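Local coordinates for SusD family protein (Bacteroides uniformis, PDB 7KV1) that probably binds beta-glucan at the bacterial cell surface, as a surface glycan-binding protein of the SusD family in a human gut bacterium, at residues D186-E197 with V236-D246; T343-R353 with T456-G464. All blocks are in the same frame, centred on the assembly; numbering follows the deposited sequence.

Contact 1 (186-197 with 236-246) comes first along the chain and closes before contact 2 (343-353 with 456-464) opens; their centres lie 29 Å apart and their nearest atoms about 5 Å, without touching. Contact 1 pairs two nearly antiparallel helices, 185-201 and 230-244, whereas contact 2 sets the end of helix 341-345 and the loop after it against the end of helix 451-461. Helix 408-420 joins them: Asn414 meets Ala238 and Met242 of contact 1 and is hydrogen-bonded to Arg458 of contact 2. Helix packing of the tetratricopeptide-repeat kind expected of SusD proteins thus connects, through this shared helix, with the part that carries the salt-bridge network of contact 2.

Contact 1: D186-E197 with V236-D246; sequences DQVYAELIAELE and VYAEMVMYQND. With EDO (1,2-ethanediol), chain D.
Tyr189 lays one ring face over the side chain of Gln244, whose CG sits 3.5 Å from the ring centroid and almost on the ring normal, a CH-pi contact. The Gln244 chain bends at CG (chi2 59°), which turns its amide nearly parallel to the ring, the two planes 11° apart. The opposite face of the ring is covered by CG2 of Ile193, one turn further along the same helix. At the ring edge, Tyr189 OH donates to the anti lone pair of Asp246 OD2, 2.6 Å away. With an alanine here the Gln244 side chain would probably lose its aromatic cover, and Asp246 its hydroxyl partner, leaving it Arg249. Past the ring, Gln244 NE2 gives a straight bond of 3.2 Å to Asp186 OD1, reaching that oxygen from above the carboxylate plane, and a water donates to both Asp186 OD1 and Gln244 OE1.

Segments 186-197 and 236-244, of helices 185-201 and 230-244, run nearly antiparallel, their axes 10.7 Å apart at closest approach, a packing consistent with the tetratricopeptide-repeat-like helical fold of SusD proteins; the second ends in a Schellman motif at Asn245, which brings Asp246 back toward Tyr189. Between the helices Met240 bends at its sulfur and presses CE against Leu192 CB at 3.4 Å, a tight contact. Ile193 CD1 meets Tyr237 CD1 at 3.6 Å, and Leu196 CD2 lies at the edge of the Tyr237 ring, closest to the backbone N and CA of Tyr237. Tyr237 OH donates to Glu197 OE2 (2.8 Å), again on the anti lone pair, with the carboxylate and ring planes 28° apart. Arg249 forms salt bridges with both Glu197 and Asp246, and Lys252 adds a second cation at Glu197.

Contact 2: T343-R353 with T456-G464; sequences TYQMFSEQDKR and TERRLEFVG
Arg353 meets Glu457 and Glu461 of the facing helix through the edge of its guanidinium. NH1 and NH2 both donate to Glu457 OE2, each at 2.8 Å, an end-on grip in which a single oxygen takes two bent bonds. NH1 also reaches Glu461 OE1 (2.8 Å), nearly along the C-O axis of that oxygen. Leu460 CB lies over one face of the same group, 3.6 Å above its plane.

Beside this polar cluster, Met346 takes the crowded position between its backbone N and carbonyl carbon (chi1 75°) and then runs extended, which carries SD over one face of the Arg459 guanidinium, 3.3 Å from NE. Its CE presses on Val463 CG2 at 3.5 Å, while the Met346 and Leu460 side chains lie alongside each other, pointing opposite ways, CG against CD2. Thr343 CG2 meets Val463 CG1 tip to tip. The Phe347 ring turns its edge to Leu460 O, with CE1 3.4 Å away.

Asp351, Arg353, Glu457 and Glu461 form a salt-bridge network within the SusD family region, tying the loop after helix 341-345 to the end of helix 451-461. What aims the guanidinium is Asp351, which it grips side-on, NE to OD1 and NH2 to OD2. OD1 also accepts from Arg353 N, a capping bond at the turn that leads into helix 353-357, so backbone and side chain of the arginine are fixed by one carboxylate. Further out, Glu457 OE1 is paired with Arg438, and Glu461 OE2 with Arg407 and Arg440; these added cations would be expected to balance the gathered acids. Thr343 OG1 is hydrogen-bonded to Asn81 O.

Contact 1: D186-E197 with V236-D246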
loop_
_atom_site.group_PDB
_atom_site.type_symbol
_atom_site.label_atom_id
_atom_site.label_comp_id
_atom_site.label_asym_id
_atom_site.label_seq_id
_atom_site.Cartn_x
_atom_site.Cartn_y
_atom_site.Cartn_z
ATOM N N ASP A 186 19.447 -4.315 1.424
ATOM C CA ASP A 186 20.090 -3.792 0.189
ATOM C C ASP A 186 20.305 -4.903 -0.838
ATOM O O ASP A 186 20.116 -4.621 -2.052
ATOM C CB ASP A 186 21.403 -3.093 0.495
ATOM C CG ASP A 186 21.232 -1.757 1.190
ATOM O OD1 ASP A 186 20.107 -1.200 1.193
ATOM O OD2 ASP A 186 22.205 -1.324 1.778
ATOM N N GLN A 187 20.607 -6.131 -0.404
ATOM C CA GLN A 187 20.741 -7.296 -1.317
ATOM C C GLN A 187 19.395 -7.678 -1.904
ATOM O O GLN A 187 19.334 -8.014 -3.097
ATOM C CB GLN A 187 21.387 -8.474 -0.603
ATOM C CG GLN A 187 22.873 -8.211 -0.348
ATOM C CD GLN A 187 23.484 -9.089 0.725
ATOM O OE1 GLN A 187 22.800 -9.884 1.376
ATOM N NE2 GLN A 187 24.790 -8.945 0.914
ATOM N N VAL A 188 18.342 -7.630 -1.096
ATOM C CA VAL A 188 16.973 -7.951 -1.556
ATOM C C VAL A 188 16.624 -6.938 -2.645
ATOM O O VAL A 188 16.176 -7.360 -3.724
ATOM C CB VAL A 188 15.977 -7.925 -0.383
ATOM C CG1 VAL A 188 14.537 -8.068 -0.860
ATOM C CG2 VAL A 188 16.317 -8.998 0.640
ATOM N N TYR A 189 16.839 -5.649 -2.362
ATOM C CA TYR A 189 16.637 -4.564 -3.365
ATOM C C TYR A 189 17.331 -4.900 -4.687
ATOM O O TYR A 189 16.672 -4.842 -5.715
ATOM C CB TYR A 189 17.104 -3.191 -2.903
ATOM C CG TYR A 189 16.921 -2.191 -4.008
ATOM C CD1 TYR A 189 15.666 -1.704 -4.335
ATOM C CD2 TYR A 189 17.995 -1.747 -4.752
ATOM C CE1 TYR A 189 15.494 -0.773 -5.351
ATOM C CE2 TYR A 189 17.827 -0.856 -5.799
ATOM C CZ TYR A 189 16.578 -0.328 -6.077
ATOM O OH TYR A 189 16.411 0.563 -7.115
ATOM N N ALA A 190 18.633 -5.165 -4.666
ATOM C CA ALA A 190 19.438 -5.381 -5.893
ATOM C C ALA A 190 18.813 -6.510 -6.715
ATOM O O ALA A 190 18.630 -6.346 -7.958
ATOM C CB ALA A 190 20.885 -5.689 -5.533
ATOM N N GLU A 191 18.459 -7.600 -6.050
ATOM C CA GLU A 191 17.801 -8.752 -6.693
ATOM C C GLU A 191 16.433 -8.373 -7.257
ATOM O O GLU A 191 16.153 -8.692 -8.440
ATOM C CB GLU A 191 17.534 -9.850 -5.678
ATOM C CG GLU A 191 18.770 -10.605 -5.356
ATOM C CD GLU A 191 19.003 -11.750 -6.299
ATOM O OE1 GLU A 191 18.414 -11.728 -7.397
ATOM O OE2 GLU A 191 19.762 -12.645 -5.900
ATOM N N LEU A 192 15.579 -7.822 -6.416
ATOM C CA LEU A 192 14.176 -7.544 -6.790
ATOM C C LEU A 192 14.125 -6.603 -7.991
ATOM O O LEU A 192 13.314 -6.857 -8.892
ATOM C CB LEU A 192 13.432 -6.889 -5.632
ATOM C CG LEU A 192 12.773 -7.822 -4.641
ATOM C CD1 LEU A 192 11.750 -7.037 -3.831
ATOM C CD2 LEU A 192 12.131 -9.008 -5.362
ATOM N N ILE A 193 14.937 -5.553 -7.959
ATOM C CA ILE A 193 14.887 -4.475 -8.991
ATOM C C ILE A 193 15.462 -5.034 -10.300
ATOM O O ILE A 193 14.885 -4.713 -11.374
ATOM C CB ILE A 193 15.562 -3.177 -8.498
ATOM C CG1 ILE A 193 15.046 -1.968 -9.269
ATOM C CG2 ILE A 193 17.091 -3.278 -8.565
ATOM C CD1 ILE A 193 13.559 -1.653 -9.003
ATOM N N ALA A 194 16.442 -5.940 -10.238
ATOM C CA ALA A 194 16.962 -6.686 -11.418
ATOM C C ALA A 194 15.856 -7.562 -11.994
ATOM O O ALA A 194 15.646 -7.513 -13.207
ATOM C CB ALA A 194 18.198 -7.520 -11.099
ATOM N N GLU A 195 15.142 -8.290 -11.150
ATOM C CA GLU A 195 14.050 -9.192 -11.569
ATOM C C GLU A 195 12.959 -8.339 -12.236
ATOM O O GLU A 195 12.492 -8.700 -13.369
ATOM C CB GLU A 195 13.627 -10.068 -10.377
ATOM C CG GLU A 195 12.390 -10.931 -10.587
ATOM C CD GLU A 195 12.476 -12.054 -11.630
ATOM O OE1 GLU A 195 13.517 -12.180 -12.277
ATOM O OE2 GLU A 195 11.473 -12.764 -11.831
ATOM N N LEU A 196 12.611 -7.196 -11.649
ATOM C CA LEU A 196 11.518 -6.343 -12.178
ATOM C C LEU A 196 11.954 -5.744 -13.524
ATOM O O LEU A 196 11.146 -5.695 -14.442
ATOM C CB LEU A 196 11.183 -5.266 -11.148
ATOM C CG LEU A 196 10.009 -4.365 -11.508
ATOM C CD1 LEU A 196 8.799 -5.168 -11.931
ATOM C CD2 LEU A 196 9.693 -3.433 -10.333
ATOM N N GLU A 197 13.201 -5.316 -13.637
ATOM C CA GLU A 197 13.767 -4.829 -14.916
ATOM C C GLU A 197 13.634 -5.907 -16.006
ATOM O O GLU A 197 13.162 -5.579 -17.098
ATOM C CB GLU A 197 15.183 -4.348 -14.669
ATOM C CG GLU A 197 15.182 -2.976 -14.010
ATOM C CD GLU A 197 16.543 -2.401 -13.725
ATOM O OE1 GLU A 197 17.486 -3.205 -13.651
ATOM O OE2 GLU A 197 16.659 -1.159 -13.539
ATOM N N VAL A 236 5.371 -0.175 -9.331
ATOM C CA VAL A 236 6.214 -0.936 -8.361
ATOM C C VAL A 236 7.665 -0.472 -8.535
ATOM O O VAL A 236 8.382 -0.228 -7.526
ATOM C CB VAL A 236 6.076 -2.456 -8.551
ATOM C CG1 VAL A 236 7.063 -3.178 -7.641
ATOM C CG2 VAL A 236 4.657 -2.931 -8.276
ATOM N N TYR A 237 8.089 -0.325 -9.788
ATOM C CA TYR A 237 9.480 0.071 -10.121
ATOM C C TYR A 237 9.759 1.419 -9.436
ATOM O O TYR A 237 10.745 1.521 -8.722
ATOM C CB TYR A 237 9.701 0.114 -11.633
ATOM C CG TYR A 237 11.125 0.391 -12.034
ATOM C CD1 TYR A 237 12.034 -0.646 -12.127
ATOM C CD2 TYR A 237 11.583 1.672 -12.270
ATOM C CE1 TYR A 237 13.344 -0.434 -12.488
ATOM C CE2 TYR A 237 12.889 1.904 -12.635
ATOM C CZ TYR A 237 13.762 0.845 -12.793
ATOM O OH TYR A 237 15.059 1.050 -13.141
ATOM N N ALA A 238 8.896 2.413 -9.666
ATOM C CA ALA A 238 9.029 3.769 -9.109
ATOM C C ALA A 238 9.040 3.657 -7.588
ATOM O O ALA A 238 9.907 4.242 -6.965
ATOM C CB ALA A 238 7.918 4.657 -9.594
ATOM N N GLU A 239 8.096 2.915 -7.027
ATOM C CA GLU A 239 7.971 2.745 -5.568
ATOM C C GLU A 239 9.280 2.221 -4.997
ATOM O O GLU A 239 9.774 2.801 -4.014
ATOM C CB GLU A 239 6.835 1.771 -5.243
ATOM C CG GLU A 239 6.730 1.508 -3.753
ATOM C CD GLU A 239 5.534 0.666 -3.410
ATOM O OE1 GLU A 239 4.421 0.998 -3.916
ATOM O OE2 GLU A 239 5.721 -0.304 -2.657
ATOM N N MET A 240 9.831 1.167 -5.594
ATOM C CA MET A 240 11.037 0.536 -5.031
ATOM C C MET A 240 12.237 1.466 -5.181
ATOM O O MET A 240 13.019 1.594 -4.216
ATOM C CB MET A 240 11.312 -0.790 -5.732
ATOM C CG MET A 240 10.299 -1.824 -5.357
ATOM S SD MET A 240 10.701 -3.467 -6.007
ATOM C CE MET A 240 12.401 -3.695 -5.480
ATOM N N VAL A 241 12.426 2.037 -6.375
ATOM C CA VAL A 241 13.568 2.953 -6.617
ATOM C C VAL A 241 13.473 4.100 -5.584
ATOM O O VAL A 241 14.483 4.445 -4.918
ATOM C CB VAL A 241 13.512 3.441 -8.076
ATOM C CG1 VAL A 241 14.382 4.658 -8.286
ATOM C CG2 VAL A 241 13.916 2.343 -9.041
ATOM N N MET A 242 12.287 4.662 -5.389
ATOM C CA MET A 242 12.169 5.821 -4.459
ATOM C C MET A 242 12.441 5.358 -3.013
ATOM O O MET A 242 13.082 6.084 -2.237
ATOM C CB MET A 242 10.796 6.473 -4.638
ATOM C CG MET A 242 10.647 7.114 -6.042
ATOM S SD MET A 242 8.933 7.538 -6.436
ATOM C CE MET A 242 8.813 9.107 -5.572
ATOM N N TYR A 243 11.955 4.186 -2.629
ATOM C CA TYR A 243 12.072 3.723 -1.229
ATOM C C TYR A 243 13.547 3.453 -0.952
ATOM O O TYR A 243 13.984 3.641 0.137
ATOM C CB TYR A 243 11.216 2.486 -0.937
ATOM C CG TYR A 243 11.080 2.281 0.550
ATOM C CD1 TYR A 243 10.281 3.116 1.305
ATOM C CD2 TYR A 243 11.756 1.262 1.220
ATOM C CE1 TYR A 243 10.200 2.985 2.679
ATOM C CE2 TYR A 243 11.649 1.083 2.588
ATOM C CZ TYR A 243 10.864 1.957 3.329
ATOM O OH TYR A 243 10.774 1.830 4.687
ATOM N N GLN A 244 14.291 2.998 -1.948
ATOM C CA GLN A 244 15.738 2.707 -1.799
ATOM C C GLN A 244 16.554 3.998 -1.830
ATOM O O GLN A 244 17.718 3.909 -1.446
ATOM C CB GLN A 244 16.212 1.786 -2.937
ATOM C CG GLN A 244 17.642 1.284 -2.861
ATOM C CD GLN A 244 17.986 0.493 -1.629
ATOM O OE1 GLN A 244 17.136 0.167 -0.791
ATOM N NE2 GLN A 244 19.280 0.222 -1.498
ATOM N N ASN A 245 16.008 5.084 -2.395
ATOM C CA ASN A 245 16.731 6.348 -2.706
ATOM C C ASN A 245 17.801 5.988 -3.752
ATOM O O ASN A 245 18.933 6.479 -3.662
ATOM C CB ASN A 245 17.277 7.036 -1.434
ATOM C CG ASN A 245 16.204 7.812 -0.693
ATOM O OD1 ASN A 245 15.598 8.715 -1.263
ATOM N ND2 ASN A 245 15.880 7.392 0.525
ATOM N N ASP A 246 17.467 5.108 -4.700
ATOM C CA ASP A 246 18.441 4.623 -5.700
ATOM C C ASP A 246 18.547 5.671 -6.821
ATOM O O ASP A 246 17.862 5.528 -7.833
ATOM C CB ASP A 246 18.033 3.238 -6.221
ATOM C CG ASP A 246 18.960 2.690 -7.283
ATOM O OD1 ASP A 246 19.972 3.367 -7.588
ATOM O OD2 ASP A 246 18.642 1.600 -7.804
HETATM C C1 EDO D . 4.870 -2.582 0.224
HETATM O O1 EDO D . 4.043 -3.730 0.131
HETATM C C2 EDO D . 4.144 -1.325 -0.071
HETATM O O2 EDO D . 3.648 -1.294 -1.408
HETATM O O HOH W 1 17.336 -1.765 0.937
#

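Contact 2: T343-R353 with T456-G464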
loop_
_atom_site.group_PDB
_atom_site.type_symbol
_atom_site.label_atom_id
_atom_site.label_comp_id
_atom_site.label_asym_id
_atom_site.label_seq_id
_atom_site.Cartn_x
_atom_site.Cartn_y
_atom_site.Cartn_z
ATOM N N THR A 343 -5.069 15.290 11.373
ATOM C CA THR A 343 -5.260 14.862 9.961
ATOM C C THR A 343 -6.460 15.587 9.330
ATOM O O THR A 343 -6.407 15.946 8.115
ATOM C CB THR A 343 -5.394 13.342 9.874
ATOM O OG1 THR A 343 -4.333 12.813 10.663
ATOM C CG2 THR A 343 -5.339 12.820 8.459
ATOM N N TYR A 344 -7.556 15.724 10.071
ATOM C CA TYR A 344 -8.707 16.512 9.583
ATOM C C TYR A 344 -8.232 17.956 9.389
ATOM O O TYR A 344 -8.478 18.561 8.322
ATOM C CB TYR A 344 -9.896 16.364 10.532
ATOM C CG TYR A 344 -11.053 17.251 10.173
ATOM C CD1 TYR A 344 -11.984 16.875 9.218
ATOM C CD2 TYR A 344 -11.183 18.499 10.762
ATOM C CE1 TYR A 344 -13.034 17.713 8.864
ATOM C CE2 TYR A 344 -12.231 19.345 10.433
ATOM C CZ TYR A 344 -13.151 18.950 9.476
ATOM O OH TYR A 344 -14.142 19.808 9.121
ATOM N N GLN A 345 -7.554 18.521 10.380
ATOM C CA GLN A 345 -7.225 19.986 10.390
ATOM C C GLN A 345 -6.151 20.369 9.354
ATOM O O GLN A 345 -6.071 21.558 9.017
ATOM C CB GLN A 345 -6.777 20.423 11.788
ATOM C CG GLN A 345 -7.883 20.296 12.813
ATOM C CD GLN A 345 -7.417 20.631 14.209
ATOM O OE1 GLN A 345 -6.257 20.452 14.574
ATOM N NE2 GLN A 345 -8.348 21.102 15.008
ATOM N N MET A 346 -5.402 19.434 8.765
ATOM C CA MET A 346 -4.331 19.815 7.794
ATOM C C MET A 346 -4.966 20.232 6.463
ATOM O O MET A 346 -4.295 20.891 5.675
ATOM C CB MET A 346 -3.331 18.673 7.570
ATOM C CG MET A 346 -3.867 17.537 6.702
ATOM S SD MET A 346 -2.727 16.114 6.794
ATOM C CE MET A 346 -3.587 14.955 5.734
ATOM N N PHE A 347 -6.220 19.857 6.187
ATOM C CA PHE A 347 -6.872 20.219 4.913
ATOM C C PHE A 347 -7.395 21.654 4.990
ATOM O O PHE A 347 -7.999 22.042 6.032
ATOM C CB PHE A 347 -7.990 19.229 4.577
ATOM C CG PHE A 347 -7.554 17.816 4.253
ATOM C CD1 PHE A 347 -7.204 17.455 2.966
ATOM C CD2 PHE A 347 -7.665 16.815 5.199
ATOM C CE1 PHE A 347 -6.878 16.149 2.657
ATOM C CE2 PHE A 347 -7.317 15.509 4.896
ATOM C CZ PHE A 347 -6.899 15.182 3.633
ATOM N N SER A 348 -7.272 22.416 3.899
ATOM C CA SER A 348 -8.023 23.693 3.778
ATOM C C SER A 348 -9.514 23.383 3.586
ATOM O O SER A 348 -9.841 22.322 3.032
ATOM C CB SER A 348 -7.468 24.576 2.700
ATOM O OG SER A 348 -7.641 23.978 1.433
ATOM N N GLU A 349 -10.392 24.313 3.979
ATOM C CA GLU A 349 -11.868 24.248 3.773
ATOM C C GLU A 349 -12.196 24.013 2.293
ATOM O O GLU A 349 -13.166 23.299 2.027
ATOM C CB GLU A 349 -12.535 25.539 4.276
ATOM N N GLN A 350 -11.412 24.579 1.370
ATOM C CA GLN A 350 -11.592 24.450 -0.105
ATOM C C GLN A 350 -11.141 23.060 -0.615
ATOM O O GLN A 350 -11.515 22.716 -1.745
ATOM C CB GLN A 350 -10.810 25.536 -0.845
ATOM N N ASP A 351 -10.361 22.293 0.160
ATOM C CA ASP A 351 -9.817 20.984 -0.315
ATOM C C ASP A 351 -10.950 19.957 -0.404
ATOM O O ASP A 351 -11.478 19.539 0.633
ATOM C CB ASP A 351 -8.657 20.512 0.553
ATOM C CG ASP A 351 -7.787 19.458 -0.112
ATOM O OD1 ASP A 351 -8.376 18.652 -0.830
ATOM O OD2 ASP A 351 -6.513 19.480 0.098
ATOM N N LYS A 352 -11.285 19.524 -1.613
ATOM C CA LYS A 352 -12.373 18.554 -1.823
ATOM C C LYS A 352 -11.994 17.203 -1.218
ATOM O O LYS A 352 -12.895 16.391 -1.044
ATOM C CB LYS A 352 -12.706 18.420 -3.307
ATOM C CG LYS A 352 -13.353 19.651 -3.911
ATOM C CD LYS A 352 -13.622 19.512 -5.376
ATOM C CE LYS A 352 -14.309 20.737 -5.938
ATOM N NZ LYS A 352 -14.529 20.571 -7.392
ATOM N N ARG A 353 -10.714 16.959 -0.923
ATOM C CA ARG A 353 -10.284 15.651 -0.372
ATOM C C ARG A 353 -10.724 15.532 1.083
ATOM O O ARG A 353 -10.922 14.412 1.514
ATOM C CB ARG A 353 -8.778 15.465 -0.510
ATOM C CG ARG A 353 -8.361 15.377 -1.963
ATOM C CD ARG A 353 -6.856 15.415 -2.168
ATOM N NE ARG A 353 -6.311 16.722 -1.806
ATOM C CZ ARG A 353 -5.134 17.171 -2.186
ATOM N NH1 ARG A 353 -4.356 16.427 -2.940
ATOM N NH2 ARG A 353 -4.736 18.369 -1.798
ATOM N N THR A 456 4.357 16.975 0.631
ATOM C CA THR A 456 3.142 17.485 1.320
ATOM C C THR A 456 1.905 17.043 0.549
ATOM O O THR A 456 0.938 16.595 1.188
ATOM C CB THR A 456 3.195 19.006 1.512
ATOM O OG1 THR A 456 4.286 19.221 2.405
ATOM C CG2 THR A 456 1.892 19.581 2.037
ATOM N N GLU A 457 1.922 17.160 -0.772
ATOM C CA GLU A 457 0.772 16.781 -1.619
ATOM C C GLU A 457 0.458 15.281 -1.489
ATOM O O GLU A 457 -0.736 14.923 -1.416
ATOM C CB GLU A 457 0.989 17.186 -3.071
ATOM C CG GLU A 457 -0.305 17.382 -3.805
ATOM C CD GLU A 457 -1.144 18.551 -3.313
ATOM O OE1 GLU A 457 -0.543 19.596 -2.979
ATOM O OE2 GLU A 457 -2.403 18.404 -3.278
ATOM N N ARG A 458 1.477 14.442 -1.371
ATOM C CA ARG A 458 1.313 12.999 -1.138
ATOM C C ARG A 458 0.555 12.788 0.179
ATOM O O ARG A 458 -0.267 11.889 0.229
ATOM C CB ARG A 458 2.678 12.284 -1.134
ATOM C CG ARG A 458 3.358 12.224 -2.492
ATOM C CD ARG A 458 4.712 11.560 -2.384
ATOM N NE ARG A 458 4.489 10.145 -2.214
ATOM C CZ ARG A 458 4.352 9.276 -3.218
ATOM N NH1 ARG A 458 4.467 9.670 -4.465
ATOM N NH2 ARG A 458 4.097 8.011 -2.981
ATOM N N ARG A 459 0.849 13.565 1.218
ATOM C CA ARG A 459 0.182 13.377 2.522
ATOM C C ARG A 459 -1.316 13.699 2.363
ATOM O O ARG A 459 -2.163 12.948 2.865
ATOM C CB ARG A 459 0.795 14.286 3.589
ATOM C CG ARG A 459 0.160 14.060 4.952
ATOM C CD ARG A 459 0.552 14.922 6.132
ATOM N NE ARG A 459 -0.041 14.202 7.275
ATOM C CZ ARG A 459 -0.113 14.648 8.519
ATOM N NH1 ARG A 459 0.351 15.847 8.828
ATOM N NH2 ARG A 459 -0.707 13.904 9.443
ATOM N N LEU A 460 -1.633 14.784 1.669
ATOM C CA LEU A 460 -3.040 15.202 1.482
ATOM C C LEU A 460 -3.787 14.181 0.606
ATOM O O LEU A 460 -5.014 13.936 0.830
ATOM C CB LEU A 460 -3.089 16.609 0.885
ATOM C CG LEU A 460 -2.473 17.728 1.725
ATOM C CD1 LEU A 460 -2.423 19.027 0.914
ATOM C CD2 LEU A 460 -3.272 17.963 2.995
ATOM N N GLU A 461 -3.108 13.598 -0.369
ATOM C CA GLU A 461 -3.756 12.825 -1.449
ATOM C C GLU A 461 -4.075 11.403 -0.976
ATOM O O GLU A 461 -5.068 10.858 -1.463
ATOM C CB GLU A 461 -2.868 12.838 -2.688
ATOM C CG GLU A 461 -3.424 12.132 -3.921
ATOM C CD GLU A 461 -4.635 12.786 -4.554
ATOM O OE1 GLU A 461 -4.819 13.980 -4.313
ATOM O OE2 GLU A 461 -5.390 12.080 -5.299
ATOM N N PHE A 462 -3.276 10.833 -0.074
ATOM C CA PHE A 462 -3.238 9.366 0.147
ATOM C C PHE A 462 -3.593 8.973 1.586
ATOM O O PHE A 462 -3.250 7.859 2.011
ATOM C CB PHE A 462 -1.880 8.829 -0.296
ATOM C CG PHE A 462 -1.629 8.995 -1.770
ATOM C CD1 PHE A 462 -2.469 8.420 -2.714
ATOM C CD2 PHE A 462 -0.540 9.715 -2.215
ATOM C CE1 PHE A 462 -2.260 8.627 -4.062
ATOM C CE2 PHE A 462 -0.296 9.878 -3.572
ATOM C CZ PHE A 462 -1.166 9.339 -4.490
ATOM N N VAL A 463 -4.291 9.824 2.325
ATOM C CA VAL A 463 -4.694 9.475 3.718
ATOM C C VAL A 463 -5.461 8.149 3.676
ATOM O O VAL A 463 -6.420 8.050 2.936
ATOM C CB VAL A 463 -5.489 10.586 4.426
ATOM C CG1 VAL A 463 -5.994 10.124 5.783
ATOM C CG2 VAL A 463 -4.678 11.856 4.551
ATOM N N GLY A 464 -5.007 7.169 4.453
ATOM C CA GLY A 464 -5.703 5.886 4.631
ATOM C C GLY A 464 -5.366 4.901 3.527
ATOM O O GLY A 464 -6.009 3.819 3.492
#